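Local coordinates for protein Plm1 (PDB 4HXY) that probably reduces the beta-keto group of a growing polyketide with NADPH, as the ketoreductase domain of the first module of phoslactomycin biosynthesis, at residues Leu128-Glu133 against Ala162-Gln167; Gly6-Thr11 against Ala410-Ser415; Leu29-Val34 against Leu46-Trp51. All coordinates share one frame; numbering follows the deposited sequence. Where two conformers were deposited one is given.

Overall arrangement
Contacts 1 and 3 lie within the N-terminal half of the ketoreductase, probably its structural subdomain, and contact 2 joins that half to the C-terminal part. Contact 1 is the buried one: two neighbouring parallel strands share a backbone bond, a valine-leucine patch and an arginine-aspartate salt bridge. Contact 3 is the most peripheral and only partly buried; there strand 28-32 is met by an irregular loop, with one direct backbone bond, a bridging water and a leucine on a tryptophan ring. Contact 2, also partly buried, brings strand 6-14 against strand 408-412, which pairs with strand 357-361 of the NADPH-binding half, through an antiparallel bridge and an aromatic pair. Along the chain, it encloses both other contacts.

Contact 1 of 3, residues Leu128-Glu133 against Ala162-Gln167; sequences LVDLPE and AVRDGQ
Asp130 pairs with Ala162 in a parallel bridge where strand 128-131 runs beside strand 162-164, the two directions differing by 22° and the axes approaching to 4.8 Å. Helix 137-148 connects the strands, giving the beta-alpha-beta crossover expected of the Rossmann-like structural subdomain of a modular ketoreductase. The backbone bond is short and nearly straight: Val163 N donates to Asp130 O at 2.8 Å, with 172° at the hydrogen. Just past it, a type I' turn from Arg164 to Gln167 sends the chain back into the antiparallel strand 167-175.

On the face that carries Asp130 and Ala162, Arg164 grips the aspartate end-on, with both terminal nitrogens on the single oxygen OD2. NH2 comes nearly along the C-O axis, 2.8 Å from Asp130 OD2, and NH1 meets its anti side at 3.1 Å, somewhat out of the carboxylate plane. Asp130 OD2 lies close to the guanidinium plane, although the carboxylate is turned 63° from that plane. A bend at chi2 of Arg164 folds the chain back over its own strand, and NH1 donates also to Val163 O at 2.9 Å, which fixes the rotation of the guanidinium group. Asp100 takes NE in a second salt bridge, while Thr89 and the backbone of Ala92 hold Asp130 OD1, so this buried ion pair is secured from both ends.

On the opposite face Val163 points toward the neighbouring strand, lies alongside Leu131 and touches Ala142 of helix 137-148. Pro132 CD lies 3.5 Å from Val163 O. The CG2 branch of Val163 touches two neighbours on the adjoining strand, 4.1 Å from Val129 CG1 and 3.6 Å from Leu131 CD2.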
ATOM      1  N   LEU A 128       2.184  -9.321 -12.523  1.00  6.24           N
ATOM      2  CA  LEU A 128       1.014  -8.438 -12.511  1.00  5.84           C
ATOM      3  C   LEU A 128       0.992  -7.622 -13.790  1.00  6.48           C
ATOM      4  O   LEU A 128       2.032  -7.106 -14.213  1.00  5.81           O
ATOM      5  CB  LEU A 128       1.092  -7.484 -11.310  1.00  6.09           C
ATOM      6  CG  LEU A 128       0.911  -8.147  -9.949  1.00  5.02           C
ATOM      7  CD1 LEU A 128       1.704  -7.455  -8.801  1.00  5.39           C
ATOM      8  CD2 LEU A 128      -0.587  -8.191  -9.635  1.00  8.55           C
ATOM      9  N   VAL A 129      -0.187  -7.520 -14.413  1.00  6.24           N
ATOM     10  CA  VAL A 129      -0.392  -6.633 -15.551  1.00  7.02           C
ATOM     11  C   VAL A 129      -1.652  -5.809 -15.373  1.00  7.67           C
ATOM     12  O   VAL A 129      -2.737  -6.361 -15.242  1.00  9.13           O
ATOM     13  CB  VAL A 129      -0.477  -7.378 -16.879  1.00  7.39           C
ATOM     14  CG1 VAL A 129      -0.433  -6.357 -18.042  1.00  7.94           C
ATOM     15  CG2 VAL A 129       0.660  -8.407 -17.017  1.00  7.20           C
ATOM     16  N   ASP A 130      -1.500  -4.488 -15.392  1.00  7.87           N
ATOM     17  CA  ASP A 130      -2.633  -3.580 -15.266  1.00  8.16           C
ATOM     18  C   ASP A 130      -3.072  -3.128 -16.673  1.00  8.86           C
ATOM     19  O   ASP A 130      -2.273  -2.593 -17.440  1.00  9.76           O
ATOM     20  CB  ASP A 130      -2.311  -2.387 -14.382  1.00  8.10           C
ATOM     21  CG  ASP A 130      -3.545  -1.554 -14.080  1.00  8.63           C
ATOM     22  OD1 ASP A 130      -4.406  -1.998 -13.264  1.00  8.38           O
ATOM     23  OD2 ASP A 130      -3.645  -0.460 -14.663  1.00  9.50           O
ATOM     24  N   LEU A 131      -4.328  -3.372 -17.008  1.00  9.14           N
ATOM     25  CA  LEU A 131      -4.840  -3.106 -18.342  1.00  9.39           C
ATOM     26  C   LEU A 131      -5.856  -1.972 -18.274  1.00 10.00           C
ATOM     27  O   LEU A 131      -6.425  -1.704 -17.230  1.00  9.86           O
ATOM     28  CB  LEU A 131      -5.554  -4.349 -18.892  1.00  9.68           C
ATOM     29  CG  LEU A 131      -4.734  -5.635 -18.954  1.00 10.61           C
ATOM     30  CD1 LEU A 131      -5.605  -6.752 -19.467  1.00 12.05           C
ATOM     31  CD2 LEU A 131      -3.501  -5.476 -19.818  1.00 10.03           C
ATOM     32  N   PRO A 132      -6.077  -1.300 -19.401  1.00 11.02           N
ATOM     33  CA  PRO A 132      -7.200  -0.375 -19.441  1.00 11.99           C
ATOM     34  C   PRO A 132      -8.504  -1.105 -19.196  1.00 12.02           C
ATOM     35  O   PRO A 132      -8.590  -2.313 -19.411  1.00 12.10           O
ATOM     36  CB  PRO A 132      -7.185   0.134 -20.883  1.00 11.57           C
ATOM     37  CG  PRO A 132      -5.847  -0.182 -21.412  1.00 13.78           C
ATOM     38  CD  PRO A 132      -5.407  -1.416 -20.700  1.00 11.46           C
ATOM     39  N   GLU A 133      -9.503  -0.358 -18.737  0.50 12.62           N
ATOM     40  CA  GLU A 133     -10.840  -0.892 -18.513  0.50 13.30           C
ATOM     41  C   GLU A 133     -11.412  -1.497 -19.798  0.50 13.12           C
ATOM     42  O   GLU A 133     -11.853  -2.649 -19.812  0.50 13.47           O
ATOM     43  CB  GLU A 133     -11.760   0.216 -17.997  0.50 13.80           C
ATOM     44  CG  GLU A 133     -11.587   0.584 -16.532  0.50 15.53           C
ATOM     45  CD  GLU A 133     -12.562  -0.154 -15.621  0.50 18.39           C
ATOM     46  OE1 GLU A 133     -13.592   0.451 -15.237  0.50 20.58           O
ATOM     47  OE2 GLU A 133     -12.311  -1.337 -15.300  0.50 19.84           O
ATOM     48  N   ALA A 162       2.246  -2.534 -16.941  1.00  7.40           N
ATOM     49  CA  ALA A 162       1.017  -1.846 -17.247  1.00  7.10           C
ATOM     50  C   ALA A 162       0.933  -1.619 -18.745  1.00  8.41           C
ATOM     51  O   ALA A 162       1.935  -1.332 -19.403  1.00  8.58           O
ATOM     52  CB  ALA A 162       0.938  -0.511 -16.486  1.00  6.88           C
ATOM     53  N   VAL A 163      -0.274  -1.756 -19.274  1.00  8.82           N
ATOM     54  CA  VAL A 163      -0.557  -1.433 -20.679  1.00 11.13           C
ATOM     55  C   VAL A 163      -1.289  -0.098 -20.753  1.00 11.79           C
ATOM     56  O   VAL A 163      -2.293   0.121 -20.073  1.00 11.72           O
ATOM     57  CB  VAL A 163      -1.369  -2.548 -21.391  1.00 10.81           C
ATOM     58  CG1 VAL A 163      -1.612  -2.143 -22.844  1.00 12.42           C
ATOM     59  CG2 VAL A 163      -0.627  -3.869 -21.328  1.00 11.94           C
ATOM     60  N   ARG A 164      -0.729   0.828 -21.533  1.00 13.07           N
ATOM     61  CA  ARG A 164      -1.326   2.151 -21.740  1.00 14.41           C
ATOM     62  C   ARG A 164      -1.166   2.501 -23.208  1.00 15.67           C
ATOM     63  O   ARG A 164      -0.054   2.453 -23.736  1.00 14.80           O
ATOM     64  CB  ARG A 164      -0.650   3.222 -20.879  1.00 14.21           C
ATOM     65  CG  ARG A 164      -0.780   3.007 -19.345  1.00 13.43           C
ATOM     66  CD  ARG A 164      -2.203   3.203 -18.851  1.00 13.86           C
ATOM     67  NE  ARG A 164      -2.316   3.135 -17.390  1.00 14.71           N
ATOM     68  CZ  ARG A 164      -2.579   2.030 -16.695  1.00 13.48           C
ATOM     69  NH1 ARG A 164      -2.745   0.853 -17.295  1.00 11.92           N
ATOM     70  NH2 ARG A 164      -2.670   2.111 -15.385  1.00 15.61           N
ATOM     71  N   ASP A 165      -2.291   2.779 -23.864  1.00 17.99           N
ATOM     72  CA  ASP A 165      -2.329   3.073 -25.313  1.00 20.09           C
ATOM     73  C   ASP A 165      -1.556   2.030 -26.126  1.00 19.72           C
ATOM     74  O   ASP A 165      -0.785   2.353 -27.039  1.00 20.16           O
ATOM     75  CB  ASP A 165      -1.823   4.495 -25.600  1.00 20.98           C
ATOM     76  CG  ASP A 165      -2.348   5.056 -26.944  1.00 24.70           C
ATOM     77  OD1 ASP A 165      -3.271   4.454 -27.554  1.00 28.22           O
ATOM     78  OD2 ASP A 165      -1.838   6.115 -27.377  1.00 30.04           O
ATOM     79  N   GLY A 166      -1.733   0.764 -25.772  1.00 19.41           N
ATOM     80  CA  GLY A 166      -1.068  -0.325 -26.475  1.00 19.18           C
ATOM     81  C   GLY A 166       0.425  -0.510 -26.227  1.00 19.15           C
ATOM     82  O   GLY A 166       1.043  -1.368 -26.839  1.00 20.13           O
ATOM     83  N   GLN A 167       1.004   0.281 -25.329  1.00 18.15           N
ATOM     84  CA  GLN A 167       2.421   0.171 -24.999  1.00 17.59           C
ATOM     85  C   GLN A 167       2.573  -0.458 -23.625  1.00 15.73           C
ATOM     86  O   GLN A 167       1.726  -0.250 -22.764  1.00 14.84           O
ATOM     87  CB  GLN A 167       3.068   1.551 -24.971  1.00 18.04           C
ATOM     88  CG  GLN A 167       3.014   2.282 -26.298  1.00 22.39           C
ATOM     89  CD  GLN A 167       4.072   1.771 -27.236  1.00 27.23           C
ATOM     90  OE1 GLN A 167       5.249   2.114 -27.097  1.00 32.24           O
ATOM     91  NE2 GLN A 167       3.672   0.919 -28.175  1.00 29.65           N
TER

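Contact 2 of 3, residues Gly6-Thr11 against Ala410-Ser415; sequences GWFSET and ADVTWS
Gly6 and Ala410 form an antiparallel hydrogen-bonded pair, although the short segments run at 101° to each other; the pairing continues through a backbone bond of Phe8 with Val408. Ala410 N donates to Gly6 O at 3.0 Å; the return bond from Gly6 N to Ala410 O is strongly bent and weak. A CB on Gly6 would come within 2.6 Å of Ala410 O, so the absence of a side chain lets the backbones meet.

Phe8 points toward segment 410-415. With CG set beside its own backbone N (chi1 -43°), the ring presents its CE1 edge to Ala410 O, and CE1 also lies 4.2 Å from Val412 CG2. The indole edge of Trp414 approaches the phenyl face in an offset T-shaped stack, planes 84° apart, with Trp414 CZ2 3.6 Å from Phe8 CE2. Val412 CG1 covers one indole face, and Phe417, Phe430 and Phe433 continue the aromatic cluster. A serine in place of Phe8 would probably leave the Trp414 edge without its aromatic partner and open a gap beside Val412.

Strand 6-14 also pairs with strand 167-175, and strand 408-412 with the parallel strand 357-361 of the NADPH-binding half; the bridge thus links both halves, consistent with the two-subdomain, Rossmann-type architecture of modular ketoreductases.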
ATOM      1  N   GLY A   6      16.534   8.263   3.179  1.00 10.74           N
ATOM      2  CA  GLY A   6      16.279   7.967   1.775  1.00  9.08           C
ATOM      3  C   GLY A   6      14.862   8.337   1.373  1.00  8.21           C
ATOM      4  O   GLY A   6      13.900   8.024   2.101  1.00  7.29           O
ATOM      5  N   TRP A   7      14.746   9.001   0.220  1.00  7.86           N
ATOM      6  CA  TRP A   7      13.466   9.366  -0.391  1.00  7.21           C
ATOM      7  C   TRP A   7      13.380   8.674  -1.731  1.00  7.46           C
ATOM      8  O   TRP A   7      14.306   8.755  -2.554  1.00  7.51           O
ATOM      9  CB  TRP A   7      13.332  10.865  -0.583  1.00  7.95           C
ATOM     10  CG  TRP A   7      13.063  11.586   0.672  1.00  5.64           C
ATOM     11  CD1 TRP A   7      13.946  11.835   1.684  1.00  7.09           C
ATOM     12  CD2 TRP A   7      11.826  12.186   1.066  1.00  6.98           C
ATOM     13  NE1 TRP A   7      13.324  12.555   2.692  1.00  7.93           N
ATOM     14  CE2 TRP A   7      12.025  12.773   2.335  1.00  7.73           C
ATOM     15  CE3 TRP A   7      10.577  12.287   0.474  1.00  6.49           C
ATOM     16  CZ2 TRP A   7      11.011  13.460   3.002  1.00  7.31           C
ATOM     17  CZ3 TRP A   7       9.562  12.942   1.153  1.00  9.00           C
ATOM     18  CH2 TRP A   7       9.792  13.520   2.400  1.00  8.25           C
ATOM     19  N   PHE A   8      12.281   7.954  -1.937  1.00  6.89           N
ATOM     20  CA  PHE A   8      12.088   7.206  -3.161  1.00  6.79           C
ATOM     21  C   PHE A   8      10.667   7.368  -3.668  1.00  7.41           C
ATOM     22  O   PHE A   8       9.784   7.859  -2.954  1.00  6.27           O
ATOM     23  CB  PHE A   8      12.404   5.706  -2.950  1.00  6.34           C
ATOM     24  CG  PHE A   8      13.634   5.457  -2.133  1.00  6.84           C
ATOM     25  CD1 PHE A   8      13.558   5.333  -0.760  1.00  6.01           C
ATOM     26  CD2 PHE A   8      14.865   5.359  -2.746  1.00  7.63           C
ATOM     27  CE1 PHE A   8      14.699   5.094  -0.002  1.00  8.16           C
ATOM     28  CE2 PHE A   8      16.018   5.130  -2.008  1.00  7.00           C
ATOM     29  CZ  PHE A   8      15.935   4.996  -0.625  1.00  6.87           C
ATOM     30  N   SER A   9      10.474   6.983  -4.930  1.00  8.14           N
ATOM     31  CA  SER A   9       9.167   7.002  -5.566  1.00  8.82           C
ATOM     32  C   SER A   9       9.054   5.870  -6.580  1.00  8.63           C
ATOM     33  O   SER A   9      10.029   5.503  -7.200  1.00  7.31           O
ATOM     34  CB  SER A   9       8.959   8.321  -6.298  1.00  9.90           C
ATOM     35  OG  SER A   9       7.621   8.430  -6.755  1.00 14.63           O
ATOM     36  N   GLU A  10       7.841   5.378  -6.763  1.00  9.06           N
ATOM     37  CA  GLU A  10       7.491   4.580  -7.918  1.00  9.20           C
ATOM     38  C   GLU A  10       7.654   5.402  -9.195  1.00  9.69           C
ATOM     39  O   GLU A  10       7.338   6.603  -9.232  1.00  9.90           O
ATOM     40  CB  GLU A  10       6.034   4.120  -7.797  1.00 10.27           C
ATOM     41  CG  GLU A  10       5.571   3.235  -8.918  1.00 11.43           C
ATOM     42  CD  GLU A  10       4.059   3.066  -8.951  1.00 12.73           C
ATOM     43  OE1 GLU A  10       3.582   1.993  -8.552  1.00 13.20           O
ATOM     44  OE2 GLU A  10       3.350   4.006  -9.382  1.00 13.16           O
ATOM     45  N   THR A  11       8.158   4.771 -10.252  1.00  8.45           N
ATOM     46  CA  THR A  11       8.124   5.352 -11.583  1.00  8.85           C
ATOM     47  C   THR A  11       7.950   4.209 -12.592  1.00  8.97           C
ATOM     48  O   THR A  11       7.913   3.040 -12.208  1.00  9.09           O
ATOM     49  CB  THR A  11       9.388   6.207 -11.871  1.00  8.87           C
ATOM     50  OG1 THR A  11       9.193   6.954 -13.077  1.00 11.29           O
ATOM     51  CG2 THR A  11      10.624   5.316 -12.011  1.00  9.13           C
ATOM     52  N   ALA A 410      12.744   5.857   3.840  1.00  6.53           N
ATOM     53  CA  ALA A 410      13.361   4.717   4.527  1.00  7.13           C
ATOM     54  C   ALA A 410      14.874   4.873   4.525  1.00  8.31           C
ATOM     55  O   ALA A 410      15.417   5.529   3.641  1.00  8.81           O
ATOM     56  CB  ALA A 410      12.956   3.391   3.839  1.00  6.49           C
ATOM     57  N   ASP A 411      15.540   4.273   5.505  1.00  8.76           N
ATOM     58  CA  ASP A 411      17.008   4.222   5.537  1.00 10.42           C
ATOM     59  C   ASP A 411      17.450   2.852   5.000  1.00 10.07           C
ATOM     60  O   ASP A 411      17.443   1.863   5.749  1.00 10.72           O
ATOM     61  CB  ASP A 411      17.464   4.407   6.987  1.00 10.60           C
ATOM     62  CG  ASP A 411      18.971   4.510   7.136  1.00 14.07           C
ATOM     63  OD1 ASP A 411      19.685   4.253   6.146  1.00 17.16           O
ATOM     64  OD2 ASP A 411      19.430   4.843   8.261  1.00 16.46           O
ATOM     65  N   VAL A 412      17.792   2.808   3.712  1.00 10.00           N
ATOM     66  CA  VAL A 412      18.122   1.561   3.027  1.00  9.82           C
ATOM     67  C   VAL A 412      19.610   1.538   2.715  1.00  9.16           C
ATOM     68  O   VAL A 412      20.148   2.514   2.195  1.00  9.47           O
ATOM     69  CB  VAL A 412      17.359   1.411   1.699  1.00  9.67           C
ATOM     70  CG1 VAL A 412      17.696   0.054   1.027  1.00 10.42           C
ATOM     71  CG2 VAL A 412      15.843   1.518   1.930  1.00  9.78           C
ATOM     72  N   THR A 413      20.260   0.428   3.059  1.00  8.98           N
ATOM     73  CA  THR A 413      21.634   0.175   2.642  1.00  9.44           C
ATOM     74  C   THR A 413      21.548  -0.880   1.529  1.00  9.06           C
ATOM     75  O   THR A 413      21.371  -2.073   1.794  1.00  8.83           O
ATOM     76  CB  THR A 413      22.495  -0.309   3.841  1.00  9.82           C
ATOM     77  OG1 THR A 413      22.507   0.706   4.865  1.00 10.74           O
ATOM     78  CG2 THR A 413      23.925  -0.617   3.410  1.00 12.11           C
ATOM     79  N   TRP A 414      21.639  -0.413   0.290  1.00  9.44           N
ATOM     80  CA  TRP A 414      21.332  -1.208  -0.884  1.00  8.99           C
ATOM     81  C   TRP A 414      22.248  -2.424  -1.037  1.00  9.84           C
ATOM     82  O   TRP A 414      21.795  -3.459  -1.503  1.00  8.58           O
ATOM     83  CB  TRP A 414      21.332  -0.339  -2.153  1.00  9.16           C
ATOM     84  CG  TRP A 414      20.207   0.625  -2.106  1.00  9.09           C
ATOM     85  CD1 TRP A 414      20.278   1.957  -1.814  1.00  8.84           C
ATOM     86  CD2 TRP A 414      18.837   0.319  -2.272  1.00  8.42           C
ATOM     87  NE1 TRP A 414      19.015   2.507  -1.805  1.00  8.67           N
ATOM     88  CE2 TRP A 414      18.110   1.513  -2.082  1.00  8.79           C
ATOM     89  CE3 TRP A 414      18.142  -0.850  -2.564  1.00  8.82           C
ATOM     90  CZ2 TRP A 414      16.730   1.561  -2.208  1.00  7.80           C
ATOM     91  CZ3 TRP A 414      16.772  -0.799  -2.679  1.00  9.21           C
ATOM     92  CH2 TRP A 414      16.079   0.390  -2.485  1.00  8.69           C
ATOM     93  N   SER A 415      23.516  -2.302  -0.621  1.00 10.05           N
ATOM     94  CA  SER A 415      24.468  -3.414  -0.713  1.00 10.58           C
ATOM     95  C   SER A 415      24.030  -4.625   0.124  1.00 10.20           C
ATOM     96  O   SER A 415      24.353  -5.751  -0.238  1.00 11.16           O
ATOM     97  CB  SER A 415      25.874  -2.961  -0.263  1.00 10.49           C
ATOM     98  OG  SER A 415      25.841  -2.552   1.083  1.00 14.15           O
TER

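Contact 3 of 3, residues Leu29-Val34 against Leu46-Trp51; sequences LLLGEV and LTAASW
Leu29 extends its CG opposite the backbone N (chi1 169°), and Trp51 does likewise (chi1 178°), which brings the two side chains together nearly at right angles. The CD2 methyl of Leu29 rests over one face of the indole in a CH-pi contact, 4.0 Å from the centroid of the six-membered ring and displaced toward its rim, with CE3 of Trp51 the closest atom. The other methyl, CD1, turns to the loop backbone instead, 3.5 Å from Thr47 O and in touch with Leu46 CB. The indole is held in place at its pyrrole edge by a bond from NE1 to the carbonyl of Thr55, while His80 meets the ring steeply.

Strand 28-32 pairs with the parallel strand 59-63 of the Rossmann-like structural subdomain, and the loop 46-51 meets it through a single backbone bridge between Leu29 and Leu46. Leu30 N donates to Leu46 O at 2.9 Å. One residue further on the chains part, and a water spans the opening: it donates to Leu30 O at 2.8 Å and accepts from Ala48 N at the same length.

The loop keeps its shape through an ST motif at Thr47, whose OG1 accepts from Ser50 N at 3.1 Å. Ser50 OG answers by accepting from Thr47 N, a nearly straight bond of 2.9 Å, and Trp51 N closes the turn on Thr47 O. Leu31, which also touches Ala73 and Val77 of helix 67-77, lays its CD2 methyl against Ala48 CB at 3.9 Å.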
ATOM      1  N   LEU A  29      -5.442 -21.998 -17.523  1.00 11.28           N
ATOM      2  CA  LEU A  29      -6.459 -22.010 -16.490  1.00 10.77           C
ATOM      3  C   LEU A  29      -6.828 -20.552 -16.182  1.00 10.93           C
ATOM      4  O   LEU A  29      -5.969 -19.746 -15.920  1.00 10.51           O
ATOM      5  CB  LEU A  29      -5.920 -22.677 -15.232  1.00 10.22           C
ATOM      6  CG  LEU A  29      -6.763 -22.544 -13.969  1.00 10.04           C
ATOM      7  CD1 LEU A  29      -8.059 -23.311 -14.120  1.00 10.56           C
ATOM      8  CD2 LEU A  29      -5.979 -23.041 -12.798  1.00 10.15           C
ATOM      9  N   LEU A  30      -8.112 -20.237 -16.244  1.00 30.00           N
ATOM     10  CA  LEU A  30      -8.557 -18.877 -16.023  1.00 30.00           C
ATOM     11  C   LEU A  30      -9.312 -18.846 -14.711  1.00 30.00           C
ATOM     12  O   LEU A  30     -10.240 -19.603 -14.528  1.00 30.00           O
ATOM     13  CB  LEU A  30      -9.451 -18.424 -17.182  1.00 20.00           C
ATOM     14  CG  LEU A  30      -8.779 -17.836 -18.417  1.00 20.00           C
ATOM     15  CD1 LEU A  30      -7.406 -18.370 -18.695  1.00 20.00           C
ATOM     16  CD2 LEU A  30      -9.669 -17.875 -19.621  1.00 20.00           C
ATOM     17  N   LEU A  31      -8.889 -17.955 -13.817  1.00  9.65           N
ATOM     18  CA  LEU A  31      -9.477 -17.839 -12.493  1.00  8.94           C
ATOM     19  C   LEU A  31      -9.950 -16.422 -12.195  1.00  9.80           C
ATOM     20  O   LEU A  31      -9.533 -15.489 -12.831  1.00  8.34           O
ATOM     21  CB  LEU A  31      -8.483 -18.257 -11.407  1.00  9.20           C
ATOM     22  CG  LEU A  31      -7.939 -19.669 -11.556  1.00  8.15           C
ATOM     23  CD1 LEU A  31      -6.855 -19.916 -10.556  1.00  7.89           C
ATOM     24  CD2 LEU A  31      -9.063 -20.653 -11.379  1.00  8.65           C
ATOM     25  N   GLY A  32     -10.858 -16.314 -11.233  1.00 11.60           N
ATOM     26  CA  GLY A  32     -11.405 -15.018 -10.856  1.00 12.21           C
ATOM     27  C   GLY A  32     -12.365 -14.572 -11.931  1.00 13.24           C
ATOM     28  O   GLY A  32     -13.206 -15.358 -12.388  1.00 15.17           O
ATOM     29  N   GLU A  33     -12.236 -13.330 -12.367  1.00 13.22           N
ATOM     30  CA  GLU A  33     -13.090 -12.805 -13.410  1.00 14.37           C
ATOM     31  C   GLU A  33     -12.235 -12.386 -14.588  1.00 13.02           C
ATOM     32  O   GLU A  33     -11.674 -11.295 -14.617  1.00 12.73           O
ATOM     33  CB  GLU A  33     -13.885 -11.611 -12.913  1.00 15.31           C
ATOM     34  CG  GLU A  33     -14.953 -11.142 -13.885  1.00 20.84           C
ATOM     35  CD  GLU A  33     -15.987 -10.236 -13.236  1.00 27.11           C
ATOM     36  OE1 GLU A  33     -15.945 -10.047 -11.987  1.00 31.49           O
ATOM     37  OE2 GLU A  33     -16.841  -9.705 -13.983  1.00 32.14           O
ATOM     38  N   VAL A  34     -12.157 -13.256 -15.578  1.00 12.47           N
ATOM     39  CA  VAL A  34     -11.436 -12.937 -16.799  1.00 11.97           C
ATOM     40  C   VAL A  34     -12.475 -12.534 -17.834  1.00 12.01           C
ATOM     41  O   VAL A  34     -13.364 -13.325 -18.162  1.00 12.60           O
ATOM     42  CB  VAL A  34     -10.593 -14.137 -17.287  1.00 11.76           C
ATOM     43  CG1 VAL A  34      -9.857 -13.793 -18.549  1.00 11.56           C
ATOM     44  CG2 VAL A  34      -9.606 -14.545 -16.187  1.00 12.33           C
ATOM     45  N   LEU A  46      -9.345 -23.607 -19.416  1.00 16.82           N
ATOM     46  CA  LEU A  46      -9.937 -24.256 -18.251  1.00 16.12           C
ATOM     47  C   LEU A  46     -10.489 -23.227 -17.265  1.00 16.49           C
ATOM     48  O   LEU A  46     -10.098 -22.072 -17.290  1.00 15.81           O
ATOM     49  CB  LEU A  46      -8.892 -25.094 -17.523  1.00 15.44           C
ATOM     50  CG  LEU A  46      -8.088 -26.121 -18.316  1.00 17.07           C
ATOM     51  CD1 LEU A  46      -7.029 -26.790 -17.451  1.00 17.54           C
ATOM     52  CD2 LEU A  46      -9.038 -27.171 -18.927  1.00 18.67           C
ATOM     53  N   THR A  47     -11.404 -23.667 -16.413  1.00 16.95           N
ATOM     54  CA  THR A  47     -11.880 -22.883 -15.263  1.00 17.56           C
ATOM     55  C   THR A  47     -11.643 -23.694 -13.999  1.00 17.72           C
ATOM     56  O   THR A  47     -11.243 -24.865 -14.064  1.00 17.34           O
ATOM     57  CB  THR A  47     -13.399 -22.573 -15.353  1.00 17.84           C
ATOM     58  OG1 THR A  47     -14.139 -23.799 -15.242  1.00 19.64           O
ATOM     59  CG2 THR A  47     -13.753 -21.880 -16.645  1.00 18.98           C
ATOM     60  N   ALA A  48     -11.902 -23.091 -12.841  1.00 17.76           N
ATOM     61  CA  ALA A  48     -11.768 -23.797 -11.583  1.00 19.21           C
ATOM     62  C   ALA A  48     -12.687 -25.036 -11.569  1.00 20.16           C
ATOM     63  O   ALA A  48     -12.338 -26.071 -11.009  1.00 20.47           O
ATOM     64  CB  ALA A  48     -12.098 -22.881 -10.410  1.00 18.85           C
ATOM     65  N   ALA A  49     -13.835 -24.921 -12.210  1.00 21.45           N
ATOM     66  CA  ALA A  49     -14.809 -26.028 -12.237  1.00 22.98           C
ATOM     67  C   ALA A  49     -14.403 -27.151 -13.189  1.00 23.19           C
ATOM     68  O   ALA A  49     -14.571 -28.325 -12.858  1.00 24.41           O
ATOM     69  CB  ALA A  49     -16.190 -25.507 -12.587  1.00 23.30           C
ATOM     70  N   SER A  50     -13.854 -26.801 -14.349  1.00 23.43           N
ATOM     71  CA  SER A  50     -13.533 -27.791 -15.397  1.00 23.36           C
ATOM     72  C   SER A  50     -12.139 -28.423 -15.300  1.00 23.92           C
ATOM     73  O   SER A  50     -11.889 -29.479 -15.878  1.00 24.08           O
ATOM     74  CB  SER A  50     -13.701 -27.161 -16.778  1.00 23.73           C
ATOM     75  OG  SER A  50     -12.668 -26.227 -17.064  1.00 21.51           O
ATOM     76  N   TRP A  51     -11.227 -27.769 -14.583  1.00 23.59           N
ATOM     77  CA  TRP A  51      -9.848 -28.238 -14.468  1.00 23.93           C
ATOM     78  C   TRP A  51      -9.784 -29.605 -13.781  1.00 25.16           C
ATOM     79  O   TRP A  51     -10.280 -29.771 -12.669  1.00 25.37           O
ATOM     80  CB  TRP A  51      -9.031 -27.208 -13.680  1.00 23.12           C
ATOM     81  CG  TRP A  51      -7.600 -27.540 -13.422  1.00 21.17           C
ATOM     82  CD1 TRP A  51      -6.756 -28.287 -14.203  1.00 18.95           C
ATOM     83  CD2 TRP A  51      -6.815 -27.061 -12.330  1.00 17.81           C
ATOM     84  NE1 TRP A  51      -5.506 -28.333 -13.631  1.00 18.73           N
ATOM     85  CE2 TRP A  51      -5.513 -27.574 -12.489  1.00 17.53           C
ATOM     86  CE3 TRP A  51      -7.089 -26.246 -11.227  1.00 16.99           C
ATOM     87  CZ2 TRP A  51      -4.492 -27.311 -11.580  1.00 19.00           C
ATOM     88  CZ3 TRP A  51      -6.072 -25.980 -10.327  1.00 16.82           C
ATOM     89  CH2 TRP A  51      -4.793 -26.520 -10.501  1.00 17.30           C
TER
HETATM   90  O   HOH W   1     -12.340 -20.292 -12.733  1.00 15.70           O